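Local coordinates for protein antigen TpF1 (Treponema pallidum, PDB 2FJC) that binds ferric iron as a mini-ferritin of the Dps family, probably oxidising and storing iron inside a hollow shell of twelve subunits, at residues C15-L18 and R19-A23; I65-R68 and L69-L72; A130-D133 and G134-D138. One frame throughout, in Å; residues are numbered along the deposited sequence.

Interaction 1 of 3, residues C15-L18 and R19-A23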
ATOM      1  N   CYS B  15      -4.716  14.862  37.811  1.00 36.96           N
ATOM      2  CA  CYS B  15      -6.034  14.770  37.193  1.00 38.04           C
ATOM      3  C   CYS B  15      -6.633  16.147  36.959  1.00 39.02           C
ATOM      4  O   CYS B  15      -7.296  16.381  35.953  1.00 38.40           O
ATOM      5  CB  CYS B  15      -6.993  13.964  38.066  1.00 37.49           C
ATOM      6  SG  CYS B  15      -6.688  12.205  38.029  1.00 38.30           S
ATOM      7  N   GLU B  16      -6.403  17.058  37.898  1.00 40.56           N
ATOM      8  CA  GLU B  16      -6.936  18.408  37.769  1.00 41.47           C
ATOM      9  C   GLU B  16      -6.292  19.084  36.552  1.00 40.24           C
ATOM     10  O   GLU B  16      -6.951  19.779  35.793  1.00 38.22           O
ATOM     11  CB  GLU B  16      -6.662  19.215  39.043  1.00 43.85           C
ATOM     12  CG  GLU B  16      -7.663  20.346  39.280  1.00 49.72           C
ATOM     13  CD  GLU B  16      -9.116  19.905  39.047  1.00 54.09           C
ATOM     14  OE1 GLU B  16      -9.529  18.872  39.620  1.00 54.71           O
ATOM     15  OE2 GLU B  16      -9.846  20.591  38.289  1.00 56.23           O
ATOM     16  N   GLN B  17      -4.996  18.868  36.377  1.00 40.01           N
ATOM     17  CA  GLN B  17      -4.271  19.428  35.247  1.00 38.99           C
ATOM     18  C   GLN B  17      -4.810  18.820  33.958  1.00 38.54           C
ATOM     19  O   GLN B  17      -5.113  19.536  32.997  1.00 38.69           O
ATOM     20  CB  GLN B  17      -2.779  19.119  35.377  1.00 41.14           C
ATOM     21  CG  GLN B  17      -2.020  20.042  36.324  1.00 43.54           C
ATOM     22  CD  GLN B  17      -1.926  21.457  35.778  1.00 47.01           C
ATOM     23  OE1 GLN B  17      -1.169  21.731  34.836  1.00 46.58           O
ATOM     24  NE2 GLN B  17      -2.714  22.365  36.352  1.00 48.61           N
ATOM     25  N   LEU B  18      -4.932  17.493  33.944  1.00 37.09           N
ATOM     26  CA  LEU B  18      -5.441  16.773  32.781  1.00 35.64           C
ATOM     27  C   LEU B  18      -6.828  17.278  32.369  1.00 35.55           C
ATOM     28  O   LEU B  18      -7.085  17.498  31.188  1.00 35.42           O
ATOM     29  CB  LEU B  18      -5.477  15.275  33.077  1.00 31.60           C
ATOM     30  CG  LEU B  18      -4.280  14.453  32.591  1.00 31.35           C
ATOM     31  CD1 LEU B  18      -2.978  15.234  32.680  1.00 31.45           C
ATOM     32  CD2 LEU B  18      -4.212  13.180  33.397  1.00 28.24           C
ATOM     33  N   ARG B  19      -7.710  17.469  33.343  1.00 35.80           N
ATOM     34  CA  ARG B  19      -9.056  17.963  33.076  1.00 37.33           C
ATOM     35  C   ARG B  19      -8.985  19.297  32.367  1.00 36.96           C
ATOM     36  O   ARG B  19      -9.752  19.562  31.446  1.00 37.47           O
ATOM     37  CB  ARG B  19      -9.853  18.123  34.377  1.00 39.08           C
ATOM     38  CG  ARG B  19     -10.556  16.843  34.818  1.00 45.22           C
ATOM     39  CD  ARG B  19     -11.086  16.931  36.239  1.00 47.48           C
ATOM     40  NE  ARG B  19     -11.970  18.078  36.454  1.00 52.55           N
ATOM     41  CZ  ARG B  19     -13.223  18.170  36.007  1.00 54.37           C
ATOM     42  NH1 ARG B  19     -13.763  17.179  35.303  1.00 55.10           N
ATOM     43  NH2 ARG B  19     -13.949  19.249  36.286  1.00 56.26           N
ATOM     44  N   GLN B  20      -8.062  20.146  32.790  1.00 37.21           N
ATOM     45  CA  GLN B  20      -7.928  21.436  32.156  1.00 37.52           C
ATOM     46  C   GLN B  20      -7.374  21.287  30.740  1.00 36.41           C
ATOM     47  O   GLN B  20      -7.798  21.992  29.828  1.00 35.21           O
ATOM     48  CB  GLN B  20      -7.025  22.364  32.958  1.00 40.13           C
ATOM     49  CG  GLN B  20      -6.878  23.694  32.254  1.00 46.42           C
ATOM     50  CD  GLN B  20      -6.143  24.721  33.063  1.00 51.83           C
ATOM     51  OE1 GLN B  20      -4.952  24.557  33.365  1.00 53.58           O
ATOM     52  NE2 GLN B  20      -6.844  25.802  33.423  1.00 52.63           N
ATOM     53  N   HIS B  21      -6.427  20.374  30.556  1.00 35.03           N
ATOM     54  CA  HIS B  21      -5.858  20.161  29.229  1.00 34.58           C
ATOM     55  C   HIS B  21      -6.946  19.760  28.241  1.00 33.62           C
ATOM     56  O   HIS B  21      -6.995  20.265  27.123  1.00 33.53           O
ATOM     57  CB  HIS B  21      -4.787  19.073  29.261  1.00 34.14           C
ATOM     58  CG  HIS B  21      -3.622  19.405  30.131  1.00 32.89           C
ATOM     59  ND1 HIS B  21      -3.224  20.700  30.365  1.00 32.17           N
ATOM     60  CD2 HIS B  21      -2.736  18.614  30.777  1.00 32.81           C
ATOM     61  CE1 HIS B  21      -2.137  20.694  31.114  1.00 33.11           C
ATOM     62  NE2 HIS B  21      -1.818  19.442  31.377  1.00 32.56           N
ATOM     63  N   VAL B  22      -7.817  18.849  28.661  1.00 31.41           N
ATOM     64  CA  VAL B  22      -8.902  18.397  27.807  1.00 30.63           C
ATOM     65  C   VAL B  22      -9.758  19.591  27.401  1.00 30.98           C
ATOM     66  O   VAL B  22     -10.097  19.761  26.229  1.00 31.98           O
ATOM     67  CB  VAL B  22      -9.782  17.358  28.529  1.00 28.04           C
ATOM     68  CG1 VAL B  22     -11.013  17.061  27.707  1.00 25.36           C
ATOM     69  CG2 VAL B  22      -8.981  16.090  28.762  1.00 25.61           C
ATOM     70  N   ALA B  23     -10.093  20.421  28.379  1.00 29.88           N
ATOM     71  CA  ALA B  23     -10.896  21.596  28.133  1.00 30.30           C
ATOM     72  C   ALA B  23     -10.203  22.554  27.159  1.00 30.31           C
ATOM     73  O   ALA B  23     -10.819  23.028  26.210  1.00 29.49           O
ATOM     74  CB  ALA B  23     -11.191  22.303  29.443  1.00 31.74           C
TER

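Interaction 2 of 3, residues I65-R68 and L69-L72. With FE (Fe (III) ion), chain R.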
ATOM      1  N   ILE B  65      -5.207  12.322  26.230  1.00 36.07           N
ATOM      2  CA  ILE B  65      -5.185  12.879  27.576  1.00 34.19           C
ATOM      3  C   ILE B  65      -6.481  12.540  28.326  1.00 33.74           C
ATOM      4  O   ILE B  65      -6.459  12.196  29.512  1.00 31.33           O
ATOM      5  CB  ILE B  65      -4.972  14.412  27.543  1.00 33.75           C
ATOM      6  CG1 ILE B  65      -3.508  14.708  27.249  1.00 32.24           C
ATOM      7  CG2 ILE B  65      -5.350  15.047  28.894  1.00 33.90           C
ATOM      8  CD1 ILE B  65      -3.200  16.164  27.197  1.00 32.78           C
ATOM      9  N   ALA B  66      -7.609  12.634  27.635  1.00 33.50           N
ATOM     10  CA  ALA B  66      -8.885  12.310  28.253  1.00 34.86           C
ATOM     11  C   ALA B  66      -8.878  10.852  28.709  1.00 35.45           C
ATOM     12  O   ALA B  66      -9.383  10.514  29.779  1.00 35.73           O
ATOM     13  CB  ALA B  66     -10.012  12.531  27.272  1.00 33.41           C
ATOM     14  N   GLU B  67      -8.303   9.988  27.885  1.00 36.20           N
ATOM     15  CA  GLU B  67      -8.244   8.576  28.212  1.00 37.25           C
ATOM     16  C   GLU B  67      -7.292   8.291  29.357  1.00 36.93           C
ATOM     17  O   GLU B  67      -7.499   7.346  30.116  1.00 36.50           O
ATOM     18  CB  GLU B  67      -7.832   7.766  26.992  1.00 37.78           C
ATOM     19  CG  GLU B  67      -8.956   6.905  26.467  1.00 42.97           C
ATOM     20  CD  GLU B  67      -9.166   7.073  24.978  1.00 43.82           C
ATOM     21  OE1 GLU B  67      -8.175   6.976  24.221  1.00 45.71           O
ATOM     22  OE2 GLU B  67     -10.324   7.297  24.572  1.00 44.08           O
ATOM     23  N   ARG B  68      -6.242   9.096  29.474  1.00 34.95           N
ATOM     24  CA  ARG B  68      -5.298   8.902  30.557  1.00 34.88           C
ATOM     25  C   ARG B  68      -6.028   9.239  31.849  1.00 35.39           C
ATOM     26  O   ARG B  68      -5.873   8.572  32.871  1.00 34.63           O
ATOM     27  CB  ARG B  68      -4.082   9.812  30.382  1.00 35.28           C
ATOM     28  CG  ARG B  68      -3.056   9.683  31.500  1.00 33.63           C
ATOM     29  CD  ARG B  68      -2.731   8.225  31.768  1.00 34.55           C
ATOM     30  NE  ARG B  68      -1.785   8.062  32.870  1.00 34.80           N
ATOM     31  CZ  ARG B  68      -1.559   6.903  33.481  1.00 34.89           C
ATOM     32  NH1 ARG B  68      -2.216   5.815  33.093  1.00 30.80           N
ATOM     33  NH2 ARG B  68      -0.695   6.835  34.483  1.00 34.19           N
ATOM     34  N   LEU B  69      -6.840  10.283  31.777  1.00 35.48           N
ATOM     35  CA  LEU B  69      -7.629  10.728  32.904  1.00 35.83           C
ATOM     36  C   LEU B  69      -8.552   9.583  33.338  1.00 35.70           C
ATOM     37  O   LEU B  69      -8.715   9.310  34.529  1.00 34.66           O
ATOM     38  CB  LEU B  69      -8.439  11.943  32.478  1.00 35.33           C
ATOM     39  CG  LEU B  69      -9.108  12.832  33.510  1.00 36.87           C
ATOM     40  CD1 LEU B  69      -8.123  13.247  34.580  1.00 36.86           C
ATOM     41  CD2 LEU B  69      -9.647  14.058  32.781  1.00 38.28           C
ATOM     42  N   LEU B  70      -9.152   8.912  32.365  1.00 35.59           N
ATOM     43  CA  LEU B  70     -10.040   7.796  32.663  1.00 37.88           C
ATOM     44  C   LEU B  70      -9.267   6.679  33.360  1.00 38.55           C
ATOM     45  O   LEU B  70      -9.748   6.076  34.315  1.00 39.50           O
ATOM     46  CB  LEU B  70     -10.670   7.256  31.374  1.00 38.04           C
ATOM     47  CG  LEU B  70     -11.605   8.224  30.653  1.00 38.37           C
ATOM     48  CD1 LEU B  70     -12.054   7.646  29.323  1.00 37.15           C
ATOM     49  CD2 LEU B  70     -12.792   8.505  31.558  1.00 38.18           C
ATOM     50  N   GLN B  71      -8.063   6.410  32.870  1.00 38.32           N
ATOM     51  CA  GLN B  71      -7.222   5.381  33.442  1.00 38.06           C
ATOM     52  C   GLN B  71      -6.869   5.692  34.882  1.00 38.45           C
ATOM     53  O   GLN B  71      -6.751   4.784  35.700  1.00 38.70           O
ATOM     54  CB  GLN B  71      -5.941   5.235  32.626  1.00 36.11           C
ATOM     55  CG  GLN B  71      -6.181   4.743  31.235  1.00 34.18           C
ATOM     56  CD  GLN B  71      -4.996   4.947  30.352  1.00 36.08           C
ATOM     57  OE1 GLN B  71      -5.135   5.017  29.136  1.00 41.32           O
ATOM     58  NE2 GLN B  71      -3.816   5.042  30.948  1.00 36.28           N
ATOM     59  N   LEU B  72      -6.702   6.975  35.189  1.00 38.51           N
ATOM     60  CA  LEU B  72      -6.346   7.384  36.537  1.00 38.98           C
ATOM     61  C   LEU B  72      -7.535   7.333  37.478  1.00 40.98           C
ATOM     62  O   LEU B  72      -7.439   7.750  38.630  1.00 41.60           O
ATOM     63  CB  LEU B  72      -5.738   8.785  36.525  1.00 37.38           C
ATOM     64  CG  LEU B  72      -4.332   8.862  35.915  1.00 37.03           C
ATOM     65  CD1 LEU B  72      -3.836  10.304  35.882  1.00 34.24           C
ATOM     66  CD2 LEU B  72      -3.389   7.998  36.723  1.00 33.82           C
TER
HETATM   67 FE    FE R 602     -10.505   7.220  22.134  1.00 52.84          FE

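Interaction 3 of 3, residues A130-D133 and G134-D138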
ATOM      1  N   ALA B 130       5.064   7.733  35.423  1.00 33.91           N
ATOM      2  CA  ALA B 130       5.811   7.589  34.180  1.00 32.41           C
ATOM      3  C   ALA B 130       4.938   7.667  32.929  1.00 31.99           C
ATOM      4  O   ALA B 130       5.284   8.362  31.969  1.00 31.45           O
ATOM      5  CB  ALA B 130       6.601   6.276  34.203  1.00 30.01           C
ATOM      6  N   VAL B 131       3.806   6.970  32.939  1.00 30.05           N
ATOM      7  CA  VAL B 131       2.908   6.980  31.792  1.00 30.31           C
ATOM      8  C   VAL B 131       2.420   8.386  31.441  1.00 30.65           C
ATOM      9  O   VAL B 131       2.513   8.819  30.292  1.00 28.75           O
ATOM     10  CB  VAL B 131       1.686   6.069  32.023  1.00 30.15           C
ATOM     11  CG1 VAL B 131       0.642   6.299  30.949  1.00 26.67           C
ATOM     12  CG2 VAL B 131       2.122   4.621  32.011  1.00 29.74           C
ATOM     13  N   THR B 132       1.891   9.101  32.423  1.00 30.72           N
ATOM     14  CA  THR B 132       1.411  10.449  32.155  1.00 31.10           C
ATOM     15  C   THR B 132       2.568  11.316  31.675  1.00 30.96           C
ATOM     16  O   THR B 132       2.415  12.147  30.787  1.00 33.02           O
ATOM     17  CB  THR B 132       0.795  11.076  33.405  1.00 30.82           C
ATOM     18  OG1 THR B 132      -0.330  10.295  33.815  1.00 31.44           O
ATOM     19  CG2 THR B 132       0.347  12.507  33.121  1.00 30.71           C
ATOM     20  N   ASP B 133       3.735  11.099  32.260  1.00 31.03           N
ATOM     21  CA  ASP B 133       4.931  11.847  31.903  1.00 31.31           C
ATOM     22  C   ASP B 133       5.190  11.686  30.408  1.00 30.86           C
ATOM     23  O   ASP B 133       5.338  12.659  29.678  1.00 30.59           O
ATOM     24  CB  ASP B 133       6.113  11.303  32.702  1.00 31.42           C
ATOM     25  CG  ASP B 133       7.367  12.131  32.545  1.00 33.85           C
ATOM     26  OD1 ASP B 133       7.452  12.941  31.592  1.00 34.07           O
ATOM     27  OD2 ASP B 133       8.288  11.951  33.379  1.00 37.07           O
ATOM     28  N   GLY B 134       5.243  10.435  29.965  1.00 32.12           N
ATOM     29  CA  GLY B 134       5.487  10.134  28.565  1.00 31.25           C
ATOM     30  C   GLY B 134       4.428  10.692  27.627  1.00 32.21           C
ATOM     31  O   GLY B 134       4.738  11.198  26.545  1.00 31.13           O
ATOM     32  N   ILE B 135       3.170  10.604  28.035  1.00 30.57           N
ATOM     33  CA  ILE B 135       2.092  11.124  27.225  1.00 31.12           C
ATOM     34  C   ILE B 135       2.229  12.639  27.047  1.00 33.44           C
ATOM     35  O   ILE B 135       2.188  13.139  25.921  1.00 34.24           O
ATOM     36  CB  ILE B 135       0.715  10.797  27.857  1.00 31.30           C
ATOM     37  CG1 ILE B 135       0.423   9.300  27.707  1.00 28.61           C
ATOM     38  CG2 ILE B 135      -0.387  11.648  27.214  1.00 26.94           C
ATOM     39  CD1 ILE B 135      -0.867   8.855  28.383  1.00 28.32           C
ATOM     40  N   ILE B 136       2.387  13.376  28.141  1.00 34.03           N
ATOM     41  CA  ILE B 136       2.521  14.825  28.025  1.00 34.81           C
ATOM     42  C   ILE B 136       3.789  15.213  27.278  1.00 34.36           C
ATOM     43  O   ILE B 136       3.764  16.110  26.442  1.00 34.35           O
ATOM     44  CB  ILE B 136       2.503  15.530  29.414  1.00 35.57           C
ATOM     45  CG1 ILE B 136       1.060  15.751  29.853  1.00 33.77           C
ATOM     46  CG2 ILE B 136       3.195  16.881  29.348  1.00 32.70           C
ATOM     47  CD1 ILE B 136       0.346  14.505  30.132  1.00 37.51           C
ATOM     48  N   THR B 137       4.892  14.538  27.570  1.00 33.95           N
ATOM     49  CA  THR B 137       6.148  14.849  26.898  1.00 34.69           C
ATOM     50  C   THR B 137       6.032  14.683  25.375  1.00 35.46           C
ATOM     51  O   THR B 137       6.584  15.482  24.624  1.00 34.91           O
ATOM     52  CB  THR B 137       7.303  13.958  27.425  1.00 33.20           C
ATOM     53  OG1 THR B 137       7.498  14.204  28.825  1.00 32.06           O
ATOM     54  CG2 THR B 137       8.591  14.264  26.682  1.00 30.79           C
ATOM     55  N   ASP B 138       5.319  13.652  24.921  1.00 35.41           N
ATOM     56  CA  ASP B 138       5.153  13.433  23.485  1.00 34.98           C
ATOM     57  C   ASP B 138       4.423  14.622  22.872  1.00 34.56           C
ATOM     58  O   ASP B 138       4.768  15.095  21.793  1.00 33.98           O
ATOM     59  CB  ASP B 138       4.357  12.156  23.198  1.00 35.86           C
ATOM     60  CG  ASP B 138       5.188  10.887  23.369  1.00 39.78           C
ATOM     61  OD1 ASP B 138       6.434  10.992  23.464  1.00 39.22           O
ATOM     62  OD2 ASP B 138       4.589   9.782  23.395  1.00 40.71           O
TER

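Interaction 1 of 3, residues C15-L18 and R19-A23
His21 folds its imidazole back over the carbonyl of Gln17, one helical turn earlier. Its CG lies anti to its own carbonyl carbon (chi1 -62°), a torsion that brings the ring down beside the backbone of the preceding turn; Gln17 O then sits over the centre of one face, 3.2 Å from His21 CG. The same oxygen accepts the backbone bond from His21 N at 2.9 Å, with the donor in the carbonyl plane, so the residue meets one carbonyl both with its N-H and with the flat of its ring. Leu18 adds a methyl, its CD1 standing 3.9 Å from His21 CD2. The far nitrogen of the ring, NE2, is hydrogen-bonded to Thr120, which ties down the other end of the imidazole. All this happens on the long first helix, 8-38, of the ferritin-like four-helix bundle, along the flank that faces helix 99-127. Elsewhere on the same turns, Glu16 and Arg19 make a long salt bridge, Glu16 OE2 to Arg19 NE at 3.8 Å. The carboxylate oxygen comes in at the guanidinium edge and in its plane, but the two flat groups are turned 59° apart. A bend at chi3 in the arginine and another at chi2 in the glutamate let these chains meet, while Arg19 CG rests 3.5 Å from Cys15 O. On the buried side, Val22 sets its CG2 branch 3.4 Å from Leu18 O, and Val22 N donates to that same oxygen at 3.0 Å.

Interaction 2 of 3, residues I65-R68 and L69-L72
The iron site at the subunit interface takes one of its ligands from the last turns of helix 44-71, where Glu67 packs against Leu70 and Gln71. Glu67 OE2 binds the ferric ion at 2.4 Å, whereas OE1 of the same carboxylate stays back at 3.1 Å from the metal. Asp63 of the same chain and His36 of a second subunit complete the protein ligands, so the ion is shared between two chains, as in the ferroxidase centres of Dps proteins. Behind the carboxylate, Glu67 CG lies 4.3 Å from Leu70 CD1, and Gln71 lays its CG 3.1 Å from Glu67 O. That carbonyl also takes the hydrogen bond from Gln71 N at 3.0 Å. Arg68 runs the other way. With CG anti to the backbone N and a bend at chi2 (49°), its chain reaches toward the helix end, where Leu72 CD2 sits above one face of the guanidinium, offset toward the rim and 3.7 Å from Arg68 NH2. The group is gripped from outside as well, by a salt bridge from NH2 to Asp129 and a hydrogen bond from NE to Thr132. Leu72 is already leaving helical geometry. Around this end, Leu69 faces helix 8-38, Arg68 lies against helix 130-154, and Trp37 of the second subunit and Trp148 of a third pack beside Glu67 and Leu70.

Interaction 3 of 3, residues A130-D133 and G134-D138
Asp133 and Thr137, one turn apart, lie side by side and point the same way, with the threonine hydroxyl between two acceptors on the aspartate. Thr137 OG1 is 2.8 Å from Asp133 O and 3.0 Å from the carboxylate oxygen Asp133 OD1; its single proton could serve either. The threonine torsion (chi1 -62°) keeps OG1 beside its own backbone N and turned back toward the earlier turn, where Thr137 N also bonds to Asp133 O at 2.9 Å. The next pairs are apolar. Thr132 CG2 meets Ile136 CD1 at 3.6 Å, and Ile136 CD1 also lies 3.2 Å from Thr132 O; Val131 CG1 touches Ile135 CD1 at 3.9 Å. Further out, Thr132 OG1 is hydrogen-bonded to the carboxylate of Asp129, just before the helix, and to Arg68 NE, two partners that hold the rotamer in which CG2 faces Ile136. Ile136 is backed by Phe117 and Gln121 of helix 99-127, and Ile135 by Thr64 of helix 44-71. Leu140 of a neighbouring subunit packs on Val131, and Thr137 reaches Ala130 of yet another. These are the opening turns of the last helix of a ferritin-like four-helix bundle, with side chains turned both into the bundle and toward other subunits of the shell.

How the interactions relate
The three contacts come in series along the chain, on helices 8-38, 44-71 and 130-154, yet they gather at one end of the same four-helix bundle. Their centres form a triangle: about 10 Å between interactions 1 and 2, about 12 Å between 2 and 3, and about 14 Å between 1 and 3. Leu69 joins interaction 2 to interaction 1 through apolar contacts, its CD2 3.6 Å from Arg19 CG. Arg68 of interaction 2 lies against Val131, Thr132 and Ile135 of interaction 3, and Leu18 of interaction 1 approaches Ile136. Helices 8-38 and 130-154 thus pack against the helix that supplies Glu67 to the iron, while interactions 2 and 3 both also meet a third subunit.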